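Phosphoribosylaminoimidazole carboxylase (Treponema denticola, PDB 5C5D) catalyses the reversible carboxylation of 5-aminoimidazole ribonucleotide with carbon dioxide to 4-carboxy-5-aminoimidazole ribonucleotide in purine biosynthesis. Local coordinates at residues Val5-Gly10 against Ser23-Phe28; Leu61-Ala66 against Leu122-Ile127; Ile85-Pro90 against Lys118-Leu123; Tyr100-Met105 against Pro111-Glu116. The protein carries 1 engineered substitution. One frame throughout, in Å; residues are numbered along the deposited sequence.

Interaction 1: Val5-Gly10 against Ser23-Phe28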
loop_
_atom_site.group_PDB
_atom_site.type_symbol
_atom_site.label_atom_id
_atom_site.label_comp_id
_atom_site.label_asym_id
_atom_site.label_seq_id
_atom_site.Cartn_x
_atom_site.Cartn_y
_atom_site.Cartn_z
ATOM N N VAL D 5 -4.973 10.445 -34.646
ATOM C CA VAL D 5 -4.923 9.770 -33.371
ATOM C C VAL D 5 -6.207 8.975 -33.215
ATOM O O VAL D 5 -7.290 9.535 -33.292
ATOM C CB VAL D 5 -4.804 10.741 -32.194
ATOM C CG1 VAL D 5 -4.883 9.990 -30.865
ATOM C CG2 VAL D 5 -3.507 11.523 -32.262
ATOM N N ILE D 6 -6.073 7.679 -32.997
ATOM C CA ILE D 6 -7.211 6.823 -32.790
ATOM C C ILE D 6 -7.348 6.655 -31.292
ATOM O O ILE D 6 -6.459 6.120 -30.646
ATOM C CB ILE D 6 -7.041 5.445 -33.455
ATOM C CG1 ILE D 6 -6.869 5.587 -34.975
ATOM C CG2 ILE D 6 -8.222 4.563 -33.093
ATOM C CD1 ILE D 6 -5.431 5.830 -35.455
ATOM N N ILE D 7 -8.479 7.105 -30.765
ATOM C CA ILE D 7 -8.782 6.960 -29.345
ATOM C C ILE D 7 -9.687 5.773 -29.202
ATOM O O ILE D 7 -10.837 5.822 -29.646
ATOM C CB ILE D 7 -9.459 8.211 -28.782
ATOM C CG1 ILE D 7 -8.586 9.430 -29.049
ATOM C CG2 ILE D 7 -9.712 8.042 -27.275
ATOM C CD1 ILE D 7 -9.267 10.753 -28.707
ATOM N N LEU D 8 -9.175 4.686 -28.634
ATOM C CA LEU D 8 -9.930 3.437 -28.526
ATOM C C LEU D 8 -10.179 3.084 -27.074
ATOM O O LEU D 8 -9.230 2.954 -26.284
ATOM C CB LEU D 8 -9.178 2.295 -29.222
ATOM C CG LEU D 8 -9.806 0.917 -29.033
ATOM C CD1 LEU D 8 -11.222 0.836 -29.588
ATOM C CD2 LEU D 8 -8.911 -0.132 -29.674
ATOM N N MET D 9 -11.453 2.946 -26.712
ATOM C CA MET D 9 -11.808 2.680 -25.330
ATOM C C MET D 9 -12.516 1.330 -25.202
ATOM O O MET D 9 -13.198 0.891 -26.127
ATOM C CB MET D 9 -12.710 3.803 -24.808
ATOM C CG MET D 9 -14.093 3.714 -25.341
ATOM S SD MET D 9 -15.056 5.212 -24.956
ATOM C CE MET D 9 -14.526 6.265 -26.294
ATOM N N GLY D 10 -12.361 0.692 -24.048
ATOM C CA GLY D 10 -12.887 -0.642 -23.844
ATOM C C GLY D 10 -14.375 -0.663 -23.634
ATOM O O GLY D 10 -15.011 -1.677 -23.886
ATOM N N SER D 23 -10.916 16.580 -27.021
ATOM C CA SER D 23 -11.042 18.027 -26.898
ATOM C C SER D 23 -9.671 18.683 -26.943
ATOM O O SER D 23 -9.472 19.705 -27.602
ATOM C CB SER D 23 -11.756 18.408 -25.593
ATOM O OG SER D 23 -13.124 18.076 -25.672
ATOM N N GLU D 24 -8.723 18.091 -26.247
ATOM C CA GLU D 24 -7.397 18.689 -26.199
ATOM C C GLU D 24 -6.688 18.504 -27.550
ATOM O O GLU D 24 -6.009 19.416 -28.021
ATOM C CB GLU D 24 -6.575 18.091 -25.044
ATOM C CG GLU D 24 -5.487 19.009 -24.551
ATOM C CD GLU D 24 -6.038 20.208 -23.792
ATOM O OE1 GLU D 24 -7.271 20.313 -23.651
ATOM O OE2 GLU D 24 -5.236 21.033 -23.307
ATOM N N LEU D 25 -6.866 17.353 -28.195
ATOM C CA LEU D 25 -6.259 17.151 -29.523
ATOM C C LEU D 25 -6.790 18.175 -30.532
ATOM O O LEU D 25 -6.073 18.631 -31.422
ATOM C CB LEU D 25 -6.510 15.739 -30.039
ATOM C CG LEU D 25 -5.789 14.606 -29.326
ATOM C CD1 LEU D 25 -6.373 13.266 -29.780
ATOM C CD2 LEU D 25 -4.307 14.666 -29.579
ATOM N N LYS D 26 -8.044 18.575 -30.379
ATOM C CA LYS D 26 -8.623 19.534 -31.300
ATOM C C LYS D 26 -7.927 20.881 -31.192
ATOM O O LYS D 26 -7.766 21.565 -32.195
ATOM C CB LYS D 26 -10.122 19.682 -31.036
ATOM C CG LYS D 26 -10.848 20.427 -32.124
ATOM C CD LYS D 26 -12.337 20.214 -32.028
ATOM C CE LYS D 26 -13.039 20.740 -33.261
ATOM N NZ LYS D 26 -14.498 20.459 -33.217
ATOM N N THR D 27 -7.501 21.248 -29.985
ATOM C CA THR D 27 -6.798 22.506 -29.774
ATOM C C THR D 27 -5.439 22.506 -30.496
ATOM O O THR D 27 -4.981 23.556 -30.931
ATOM C CB THR D 27 -6.564 22.809 -28.280
ATOM O OG1 THR D 27 -5.631 21.891 -27.729
ATOM C CG2 THR D 27 -7.854 22.711 -27.499
ATOM N N PHE D 28 -4.809 21.337 -30.629
ATOM C CA PHE D 28 -3.535 21.210 -31.360
ATOM C C PHE D 28 -3.707 21.048 -32.871
ATOM O O PHE D 28 -2.712 21.009 -33.615
ATOM C CB PHE D 28 -2.724 20.014 -30.844
ATOM C CG PHE D 28 -2.296 20.131 -29.407
ATOM C CD1 PHE D 28 -1.418 21.118 -29.019
ATOM C CD2 PHE D 28 -2.753 19.233 -28.446
ATOM C CE1 PHE D 28 -1.021 21.223 -27.701
ATOM C CE2 PHE D 28 -2.350 19.327 -27.122
ATOM C CZ PHE D 28 -1.492 20.332 -26.749
#
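Leu-25 of the helix and Val-5 of the strand carry this contact, with Ile-7 adding a smaller share, and within Ser-23 to Phe-28 a single methyl group does all the touching. That methyl, Leu-25 CD1, comes to 3.8 Å from Val-5 CG1. It is equally near Val-5 CB, while CG2 of the same valine is a little farther off, so the methyl rests against the branch point of the valine and not against one arm alone. The two side chains meet at a slant. The leucine takes up this pose with CG anti to its carbonyl carbon (chi1 -70°) and an extended second torsion (chi2 168°), which carries CD1 out from the helix to the strand. Ile-7, two residues along the same side of the strand, meets the leucine differently: its CD1 and Leu-25 CD1 approach tip to tip at 4.0 Å.

No hydrogen bond spans the two segments. The contact is wholly apolar, buried and small, with 109 Å² covered on both sides together, and the CA atoms of Val-5 and Leu-25 stay 8.4 Å apart. Other parts of the fold add to the layer: Ile-7 also packs on Ala-18 and Ala-22 of helix 15-27, and Val-5 on Phe-128 of helix 117-129. The side chain of Ile-7 is about 8 Å from that of Asp-14, which binds the substrate. Strand 4-9, helix 15-27 and strand 31-36 form a beta-alpha-beta crossover, and this is its strand-to-helix interface in an alpha/beta fold built on a parallel beta sheet.

Interaction 2: Leu61-Ala66 against Leu122-Ile127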
loop_
_atom_site.group_PDB
_atom_site.type_symbol
_atom_site.label_atom_id
_atom_site.label_comp_id
_atom_site.label_asym_id
_atom_site.label_seq_id
_atom_site.Cartn_x
_atom_site.Cartn_y
_atom_site.Cartn_z
ATOM N N LEU D 61 -1.139 7.559 -34.107
ATOM C CA LEU D 61 -0.972 7.088 -32.745
ATOM C C LEU D 61 -2.298 6.502 -32.279
ATOM O O LEU D 61 -3.346 6.938 -32.726
ATOM C CB LEU D 61 -0.538 8.209 -31.805
ATOM C CG LEU D 61 0.867 8.739 -32.024
ATOM C CD1 LEU D 61 1.058 9.951 -31.153
ATOM C CD2 LEU D 61 1.941 7.696 -31.728
ATOM N N TYR D 62 -2.226 5.518 -31.391
ATOM C CA TYR D 62 -3.403 5.009 -30.714
ATOM C C TYR D 62 -3.321 5.394 -29.259
ATOM O O TYR D 62 -2.271 5.208 -28.650
ATOM C CB TYR D 62 -3.486 3.488 -30.870
ATOM C CG TYR D 62 -3.579 3.044 -32.313
ATOM C CD1 TYR D 62 -2.443 2.958 -33.103
ATOM C CD2 TYR D 62 -4.794 2.691 -32.879
ATOM C CE1 TYR D 62 -2.527 2.558 -34.428
ATOM C CE2 TYR D 62 -4.887 2.274 -34.173
ATOM C CZ TYR D 62 -3.748 2.201 -34.957
ATOM O OH TYR D 62 -3.805 1.807 -36.282
ATOM N N ILE D 63 -4.407 5.931 -28.718
ATOM C CA ILE D 63 -4.509 6.186 -27.276
ATOM C C ILE D 63 -5.569 5.223 -26.766
ATOM O O ILE D 63 -6.729 5.284 -27.190
ATOM C CB ILE D 63 -4.856 7.641 -26.957
ATOM C CG1 ILE D 63 -3.780 8.581 -27.487
ATOM C CG2 ILE D 63 -5.036 7.831 -25.449
ATOM C CD1 ILE D 63 -4.132 10.083 -27.285
ATOM N N THR D 64 -5.176 4.341 -25.851
ATOM C CA THR D 64 -6.030 3.257 -25.396
ATOM C C THR D 64 -6.491 3.456 -23.964
ATOM O O THR D 64 -5.712 3.739 -23.070
ATOM C CB THR D 64 -5.301 1.928 -25.543
ATOM O OG1 THR D 64 -3.990 2.071 -24.952
ATOM C CG2 THR D 64 -5.207 1.562 -27.029
ATOM N N ILE D 65 -7.800 3.365 -23.805
ATOM C CA ILE D 65 -8.482 3.648 -22.537
ATOM C C ILE D 65 -9.239 2.442 -22.016
ATOM O O ILE D 65 -10.203 2.038 -22.619
ATOM C CB ILE D 65 -9.503 4.764 -22.718
ATOM C CG1 ILE D 65 -8.817 6.033 -23.243
ATOM C CG2 ILE D 65 -10.198 5.103 -21.414
ATOM C CD1 ILE D 65 -9.843 7.028 -23.806
ATOM N N ALA D 66 -8.810 1.865 -20.901
ATOM C CA ALA D 66 -9.528 0.742 -20.336
ATOM C C ALA D 66 -9.422 0.788 -18.826
ATOM O O ALA D 66 -8.324 0.961 -18.292
ATOM C CB ALA D 66 -8.997 -0.558 -20.852
ATOM N N LEU D 122 -1.177 16.012 -25.213
ATOM C CA LEU D 122 0.066 16.757 -25.379
ATOM C C LEU D 122 1.208 15.853 -25.790
ATOM O O LEU D 122 1.997 16.216 -26.681
ATOM C CB LEU D 122 0.417 17.498 -24.075
ATOM C CG LEU D 122 1.684 18.352 -24.072
ATOM C CD1 LEU D 122 1.630 19.471 -25.091
ATOM C CD2 LEU D 122 1.935 18.900 -22.666
ATOM N N LEU D 123 1.287 14.671 -25.183
ATOM C CA LEU D 123 2.335 13.733 -25.569
ATOM C C LEU D 123 2.152 13.351 -27.019
ATOM O O LEU D 123 3.122 13.282 -27.769
ATOM C CB LEU D 123 2.325 12.473 -24.700
ATOM C CG LEU D 123 3.225 11.312 -25.180
ATOM C CD1 LEU D 123 4.679 11.692 -25.182
ATOM C CD2 LEU D 123 3.013 10.091 -24.309
ATOM N N ALA D 124 0.921 13.052 -27.416
ATOM C CA ALA D 124 0.692 12.691 -28.824
ATOM C C ALA D 124 1.180 13.829 -29.734
ATOM O O ALA D 124 1.869 13.604 -30.748
ATOM C CB ALA D 124 -0.755 12.397 -29.081
ATOM N N ALA D 125 0.798 15.056 -29.406
ATOM C CA ALA D 125 1.199 16.187 -30.228
ATOM C C ALA D 125 2.715 16.289 -30.281
ATOM O O ALA D 125 3.295 16.557 -31.342
ATOM C CB ALA D 125 0.563 17.493 -29.681
ATOM N N ARG D 126 3.369 16.069 -29.149
ATOM C CA ARG D 126 4.826 16.214 -29.114
ATOM C C ARG D 126 5.539 15.082 -29.835
ATOM O O ARG D 126 6.653 15.277 -30.333
ATOM C CB ARG D 126 5.293 16.366 -27.659
ATOM C CG ARG D 126 4.784 17.686 -27.107
ATOM C CD ARG D 126 5.020 17.838 -25.619
ATOM N NE ARG D 126 6.414 18.097 -25.324
ATOM C CZ ARG D 126 6.898 18.174 -24.096
ATOM N NH1 ARG D 126 6.090 17.989 -23.061
ATOM N NH2 ARG D 126 8.188 18.407 -23.903
ATOM N N ILE D 127 4.899 13.919 -29.939
ATOM C CA ILE D 127 5.436 12.831 -30.765
ATOM C C ILE D 127 5.411 13.228 -32.240
ATOM O O ILE D 127 6.442 13.114 -32.926
ATOM C CB ILE D 127 4.667 11.514 -30.530
ATOM C CG1 ILE D 127 5.160 10.894 -29.222
ATOM C CG2 ILE D 127 4.884 10.548 -31.689
ATOM C CD1 ILE D 127 4.252 9.895 -28.637
#
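No ring or other flat group takes part where Leu-61 meets Ala-124 and Ile-127; aliphatic branches alone make the contact. Leu-61 CD1 is the central atom. It lies 3.6 Å from Ala-124 CA and almost as near to that residue's CB, pressing on the helix backbone where the alanine leaves little bulk in the way. The same methyl also reaches Ile-127 CG2 at 3.9 Å, and Leu-61 CD2 touches that CG2 too, at 4.1 Å. The isoleucine can offer CG2 because this branch stands anti to its backbone N while CG1 stands beside it (chi1 -78°). Ile-63, two residues further along the strand, makes a looser approach, with CD1 4.5 Å from Ala-124 CB.

Strand 61-65 and helix 122-127 run nearly antiparallel, at 166°, with their axes 10.1 Å apart. A second subunit reaches the contact itself, its Leu-130 packing on Leu-61, and its Asp-77 forms a salt bridge with Arg-126. Within the chain the strand is held between strands 4-9 and 84-86, Ile-63 also packs on Ile-21 of helix 15-27, and Ala-125 packs on helix 133-157.

Interaction 3: Ile85-Pro90 against Lys118-Leu123. With EDO (1,2-ethanediol), chain I.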
loop_
_atom_site.group_PDB
_atom_site.type_symbol
_atom_site.label_atom_id
_atom_site.label_comp_id
_atom_site.label_asym_id
_atom_site.label_seq_id
_atom_site.Cartn_x
_atom_site.Cartn_y
_atom_site.Cartn_z
ATOM N N ILE D 85 -0.200 4.956 -26.740
ATOM C CA ILE D 85 -0.270 5.646 -25.435
ATOM C C ILE D 85 -1.414 5.033 -24.622
ATOM O O ILE D 85 -2.528 4.931 -25.114
ATOM C CB ILE D 85 -0.524 7.147 -25.642
ATOM C CG1 ILE D 85 0.618 7.800 -26.415
ATOM C CG2 ILE D 85 -0.773 7.880 -24.297
ATOM C CD1 ILE D 85 0.292 9.190 -26.911
ATOM N N ALA D 86 -1.132 4.611 -23.390
ATOM C CA ALA D 86 -2.172 4.175 -22.451
ATOM C C ALA D 86 -2.587 5.338 -21.584
ATOM O O ALA D 86 -1.742 5.956 -20.971
ATOM C CB ALA D 86 -1.659 3.058 -21.570
ATOM N N CYS D 87 -3.881 5.596 -21.501
ATOM C CA CYS D 87 -4.387 6.637 -20.622
ATOM C C CYS D 87 -5.636 6.082 -19.957
ATOM O O CYS D 87 -6.761 6.324 -20.416
ATOM C CB CYS D 87 -4.670 7.903 -21.401
ATOM S SG CYS D 87 -5.168 9.278 -20.319
ATOM N N PRO D 88 -5.444 5.311 -18.868
ATOM C CA PRO D 88 -6.583 4.663 -18.240
ATOM C C PRO D 88 -7.439 5.697 -17.500
ATOM O O PRO D 88 -6.916 6.748 -17.102
ATOM C CB PRO D 88 -5.938 3.667 -17.284
ATOM C CG PRO D 88 -4.629 4.275 -16.927
ATOM C CD PRO D 88 -4.172 4.945 -18.213
ATOM N N PRO D 89 -8.733 5.406 -17.330
ATOM C CA PRO D 89 -9.579 6.287 -16.549
ATOM C C PRO D 89 -9.162 6.229 -15.098
ATOM O O PRO D 89 -8.571 5.246 -14.663
ATOM C CB PRO D 89 -10.983 5.715 -16.750
ATOM C CG PRO D 89 -10.775 4.256 -17.027
ATOM C CD PRO D 89 -9.413 4.151 -17.694
ATOM N N PRO D 90 -9.418 7.297 -14.352
ATOM C CA PRO D 90 -8.958 7.258 -12.967
ATOM C C PRO D 90 -9.855 6.380 -12.113
ATOM O O PRO D 90 -11.052 6.266 -12.373
ATOM C CB PRO D 90 -9.023 8.722 -12.541
ATOM C CG PRO D 90 -10.098 9.307 -13.397
ATOM C CD PRO D 90 -9.917 8.625 -14.730
ATOM N N LYS D 118 -5.369 15.395 -20.683
ATOM C CA LYS D 118 -4.761 16.502 -21.416
ATOM C C LYS D 118 -3.308 16.184 -21.739
ATOM O O LYS D 118 -2.793 16.650 -22.762
ATOM C CB LYS D 118 -4.852 17.812 -20.622
ATOM C CG LYS D 118 -6.255 18.387 -20.552
ATOM C CD LYS D 118 -6.236 19.754 -19.894
ATOM C CE LYS D 118 -7.629 20.290 -19.698
ATOM N NZ LYS D 118 -7.608 21.611 -19.012
ATOM N N ASN D 119 -2.645 15.419 -20.861
ATOM C CA ASN D 119 -1.236 15.064 -21.062
ATOM C C ASN D 119 -1.114 13.973 -22.092
ATOM O O ASN D 119 -0.131 13.921 -22.791
ATOM C CB ASN D 119 -0.561 14.658 -19.745
ATOM C CG ASN D 119 -0.216 15.876 -18.895
ATOM O OD1 ASN D 119 -0.133 16.981 -19.424
ATOM N ND2 ASN D 119 -0.053 15.698 -17.581
ATOM N N ALA D 120 -2.120 13.121 -22.226
ATOM C CA ALA D 120 -2.043 12.125 -23.290
ATOM C C ALA D 120 -2.110 12.840 -24.651
ATOM O O ALA D 120 -1.391 12.506 -25.608
ATOM C CB ALA D 120 -3.159 11.082 -23.166
ATOM N N ALA D 121 -2.953 13.855 -24.746
ATOM C CA ALA D 121 -3.038 14.656 -25.975
ATOM C C ALA D 121 -1.756 15.418 -26.249
ATOM O O ALA D 121 -1.285 15.460 -27.389
ATOM C CB ALA D 121 -4.195 15.619 -25.887
ATOM N N LEU D 122 -1.177 16.012 -25.213
ATOM C CA LEU D 122 0.066 16.757 -25.379
ATOM C C LEU D 122 1.208 15.853 -25.790
ATOM O O LEU D 122 1.997 16.216 -26.681
ATOM C CB LEU D 122 0.417 17.498 -24.075
ATOM C CG LEU D 122 1.684 18.352 -24.072
ATOM C CD1 LEU D 122 1.630 19.471 -25.091
ATOM C CD2 LEU D 122 1.935 18.900 -22.666
ATOM N N LEU D 123 1.287 14.671 -25.183
ATOM C CA LEU D 123 2.335 13.733 -25.569
ATOM C C LEU D 123 2.152 13.351 -27.019
ATOM O O LEU D 123 3.122 13.282 -27.769
ATOM C CB LEU D 123 2.325 12.473 -24.700
ATOM C CG LEU D 123 3.225 11.312 -25.180
ATOM C CD1 LEU D 123 4.679 11.692 -25.182
ATOM C CD2 LEU D 123 3.013 10.091 -24.309
HETATM C C1 EDO I . -5.917 3.782 -12.277
HETATM O O1 EDO I . -5.725 4.628 -13.400
HETATM C C2 EDO I . -5.567 4.609 -11.064
HETATM O O2 EDO I . -6.203 5.896 -11.158
#
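Cys-87 and Ala-120 bring the two backbones to 6.5 Å, CA to CA, just where strand 85-86 gives way to an extended run of three prolines. Both residues point their CB atoms at the opposite segment. The alanine CB lies 3.9 Å from Cys-87 SG and equally near Cys-87 CB, so the cysteine packs with its whole short side chain. Its sulfur stands anti to the backbone N (chi1 -175°), which lays it alongside the alanine methyl.

Ile-85 covers the next turn of the helix. Its CD1 meets Leu-123 CD2 at 3.9 Å, with CG1 as near to the same methyl, and the two side chains run alongside each other head to tail. The isoleucine CD1 also lies 3.9 Å from Ala-120 O, and its other branch, CG2, comes to 4.2 Å from Ala-120 CB. Away from the helix, a molecule of ethanediol, probably a crystallisation additive, gives a hydrogen bond of 3.2 Å from its O1 to Pro-89 O and is also bonded to Ser-91 N.

The polar groups find partners elsewhere: Cys-87 O accepts from His-17 NE2, and Asn-119 reaches Pro-106 and Gly-108 of a second subunit. Between the segments themselves there is no hydrogen bond. Cohesion therefore comes from van der Waals packing of buried apolar groups, with the cysteine sulfur among them.

Interaction 4: Tyr100-Met105 against Pro111-Glu116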
loop_
_atom_site.group_PDB
_atom_site.type_symbol
_atom_site.label_atom_id
_atom_site.label_comp_id
_atom_site.label_asym_id
_atom_site.label_seq_id
_atom_site.Cartn_x
_atom_site.Cartn_y
_atom_site.Cartn_z
ATOM N N TYR D 100 -1.285 -0.510 -11.858
ATOM C CA TYR D 100 -0.205 -1.492 -12.091
ATOM C C TYR D 100 -0.476 -2.345 -13.325
ATOM O O TYR D 100 0.477 -2.775 -13.985
ATOM C CB TYR D 100 0.036 -2.367 -10.867
ATOM C CG TYR D 100 0.637 -1.521 -9.793
ATOM C CD1 TYR D 100 1.963 -1.117 -9.900
ATOM C CD2 TYR D 100 -0.128 -1.050 -8.752
ATOM C CE1 TYR D 100 2.518 -0.324 -8.971
ATOM C CE2 TYR D 100 0.447 -0.233 -7.798
ATOM C CZ TYR D 100 1.776 0.114 -7.944
ATOM O OH TYR D 100 2.372 0.938 -6.996
ATOM N N SER D 101 -1.745 -2.569 -13.671
ATOM C CA SER D 101 -2.053 -3.325 -14.892
ATOM C C SER D 101 -1.653 -2.606 -16.174
ATOM O O SER D 101 -1.453 -3.265 -17.207
ATOM C CB SER D 101 -3.562 -3.687 -14.942
ATOM O OG SER D 101 -4.400 -2.559 -15.184
ATOM N N SER D 102 -1.574 -1.277 -16.141
ATOM C CA SER D 102 -1.065 -0.511 -17.275
ATOM C C SER D 102 0.463 -0.410 -17.224
ATOM O O SER D 102 1.096 -0.350 -18.291
ATOM C CB SER D 102 -1.662 0.890 -17.317
ATOM O OG SER D 102 -3.064 0.885 -17.543
ATOM N N LEU D 103 1.049 -0.384 -16.027
ATOM C CA LEU D 103 2.534 -0.268 -15.870
ATOM C C LEU D 103 3.324 -1.531 -16.277
ATOM O O LEU D 103 4.340 -1.438 -16.978
ATOM C CB LEU D 103 2.925 0.077 -14.410
ATOM C CG LEU D 103 2.734 1.515 -13.872
ATOM C CD1 LEU D 103 2.826 1.536 -12.359
ATOM C CD2 LEU D 103 3.788 2.435 -14.468
ATOM N N ARG D 104 2.878 -2.694 -15.818
ATOM C CA ARG D 104 3.701 -3.900 -15.805
ATOM C C ARG D 104 3.593 -4.750 -17.066
ATOM O O ARG D 104 3.004 -5.832 -17.092
ATOM C CB ARG D 104 3.334 -4.727 -14.582
ATOM C CG ARG D 104 3.787 -4.030 -13.296
ATOM C CD ARG D 104 5.230 -4.385 -13.020
ATOM N NE ARG D 104 5.344 -5.782 -12.572
ATOM C CZ ARG D 104 6.452 -6.511 -12.540
ATOM N NH1 ARG D 104 7.600 -6.039 -13.012
ATOM N NH2 ARG D 104 6.422 -7.742 -12.050
ATOM N N MET D 105 4.169 -4.212 -18.116
ATOM C CA MET D 105 4.173 -4.866 -19.420
ATOM C C MET D 105 5.327 -5.864 -19.521
ATOM O O MET D 105 6.377 -5.682 -18.874
ATOM C CB MET D 105 4.275 -3.803 -20.515
ATOM C CG MET D 105 3.079 -2.882 -20.611
ATOM S SD MET D 105 1.558 -3.705 -21.076
ATOM C CE MET D 105 0.701 -3.957 -19.490
ATOM N N PRO D 111 3.585 0.423 -24.570
ATOM C CA PRO D 111 2.738 1.617 -24.573
ATOM C C PRO D 111 3.278 2.679 -23.631
ATOM O O PRO D 111 3.784 2.339 -22.562
ATOM C CB PRO D 111 1.392 1.082 -24.101
ATOM C CG PRO D 111 1.733 -0.135 -23.324
ATOM C CD PRO D 111 2.886 -0.731 -23.980
ATOM N N ALA D 112 3.210 3.935 -24.035
ATOM C CA ALA D 112 3.522 5.082 -23.181
ATOM C C ALA D 112 2.409 5.301 -22.170
ATOM O O ALA D 112 1.286 5.559 -22.570
ATOM C CB ALA D 112 3.666 6.307 -24.036
ATOM N N LEU D 113 2.694 5.233 -20.871
ATOM C CA LEU D 113 1.649 5.487 -19.887
ATOM C C LEU D 113 1.633 6.962 -19.476
ATOM O O LEU D 113 2.686 7.537 -19.153
ATOM C CB LEU D 113 1.877 4.633 -18.658
ATOM C CG LEU D 113 0.855 4.777 -17.529
ATOM C CD1 LEU D 113 -0.592 4.499 -17.971
ATOM C CD2 LEU D 113 1.296 3.833 -16.423
ATOM N N VAL D 114 0.449 7.567 -19.539
ATOM C CA VAL D 114 0.228 8.943 -19.080
ATOM C C VAL D 114 -1.080 8.988 -18.326
ATOM O O VAL D 114 -2.080 8.455 -18.813
ATOM C CB VAL D 114 0.187 9.917 -20.253
ATOM C CG1 VAL D 114 -0.101 11.328 -19.803
ATOM C CG2 VAL D 114 1.511 9.919 -20.976
ATOM N N LEU D 115 -1.102 9.623 -17.158
ATOM C CA LEU D 115 -2.332 9.621 -16.380
ATOM C C LEU D 115 -3.398 10.605 -16.813
ATOM O O LEU D 115 -4.586 10.264 -16.837
ATOM C CB LEU D 115 -2.025 9.902 -14.919
ATOM C CG LEU D 115 -1.289 8.811 -14.162
ATOM C CD1 LEU D 115 -1.296 9.166 -12.692
ATOM C CD2 LEU D 115 -1.939 7.472 -14.391
ATOM N N GLU D 116 -3.015 11.844 -17.072
ATOM C CA GLU D 116 -4.014 12.850 -17.336
ATOM C C GLU D 116 -4.377 12.903 -18.817
ATOM O O GLU D 116 -3.489 12.974 -19.671
ATOM C CB GLU D 116 -3.510 14.214 -16.905
ATOM C CG GLU D 116 -3.324 14.432 -15.409
ATOM C CD GLU D 116 -4.616 14.557 -14.659
ATOM O OE1 GLU D 116 -5.629 14.902 -15.288
ATOM O OE2 GLU D 116 -4.619 14.302 -13.429
#
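Leu-103 and Leu-113 cross at about a right angle, and their CD2 methyls meet at 3.5 Å, tighter than ordinary van der Waals contact. Leu-103 CG is also close to Leu-113 CD2, at 3.7 Å. Leu-113 can serve two partners because its CG stands anti to the backbone N (chi1 -180°), directing the fork at the helix: CD2 goes to Leu-103, while CD1 lies 3.8 Å from Ser-102 CB. The serine meets it through CB, while its OG is hydrogen-bonded to Asn-70 ND2.

Past the helix end, Arg-104 is the centre of an inverse gamma turn, with Met-105 N donating to Leu-103 O. This brings Met-105 alongside Pro-111, where its CG comes to 4.0 Å from Pro-111 CD, the two side chains crossing at a slant. Met-105 also packs on Ser-69 of a third subunit.

Leu-103 and Leu-113 also pack on Leu-113 and Leu-103 of a second subunit, extending the cluster across the interface. The side chain of Ser-102 is about 8 Å from the substrate-binding positions Gly-67 and Ser-69. Within the chain, this is helix-to-strand packing in the beta-alpha-beta unit of strand 84-86, helix 99-103 and strand 112-113.

Overall arrangement
All four contacts reach one parallel sheet, whose strand order 2-1-3-4-5 is that of a flavodoxin-like fold. Backbone bonds join interactions 1 and 2 (Ile-6 O to Ile-63 N, 2.8 Å) and interactions 3 and 4 (Ala-86 N to Ala-112 O, 2.7 Å). Interactions 2 and 3 share helix 117-129, with centres about 6 Å apart, and Leu-25 CD2 ties interaction 1 to that helix at Ala-121 CB (3.8 Å). Interaction 4 is about 17 Å from interaction 1, centre to centre. The side chain of substrate-binding Asp-14 is about 8 Å from Ile-7 and about 10 Å from Ile-63 and Cys-87; Gly-67 is about 8 Å from Ser-102. Substrate-binding Asp-38 is engineered.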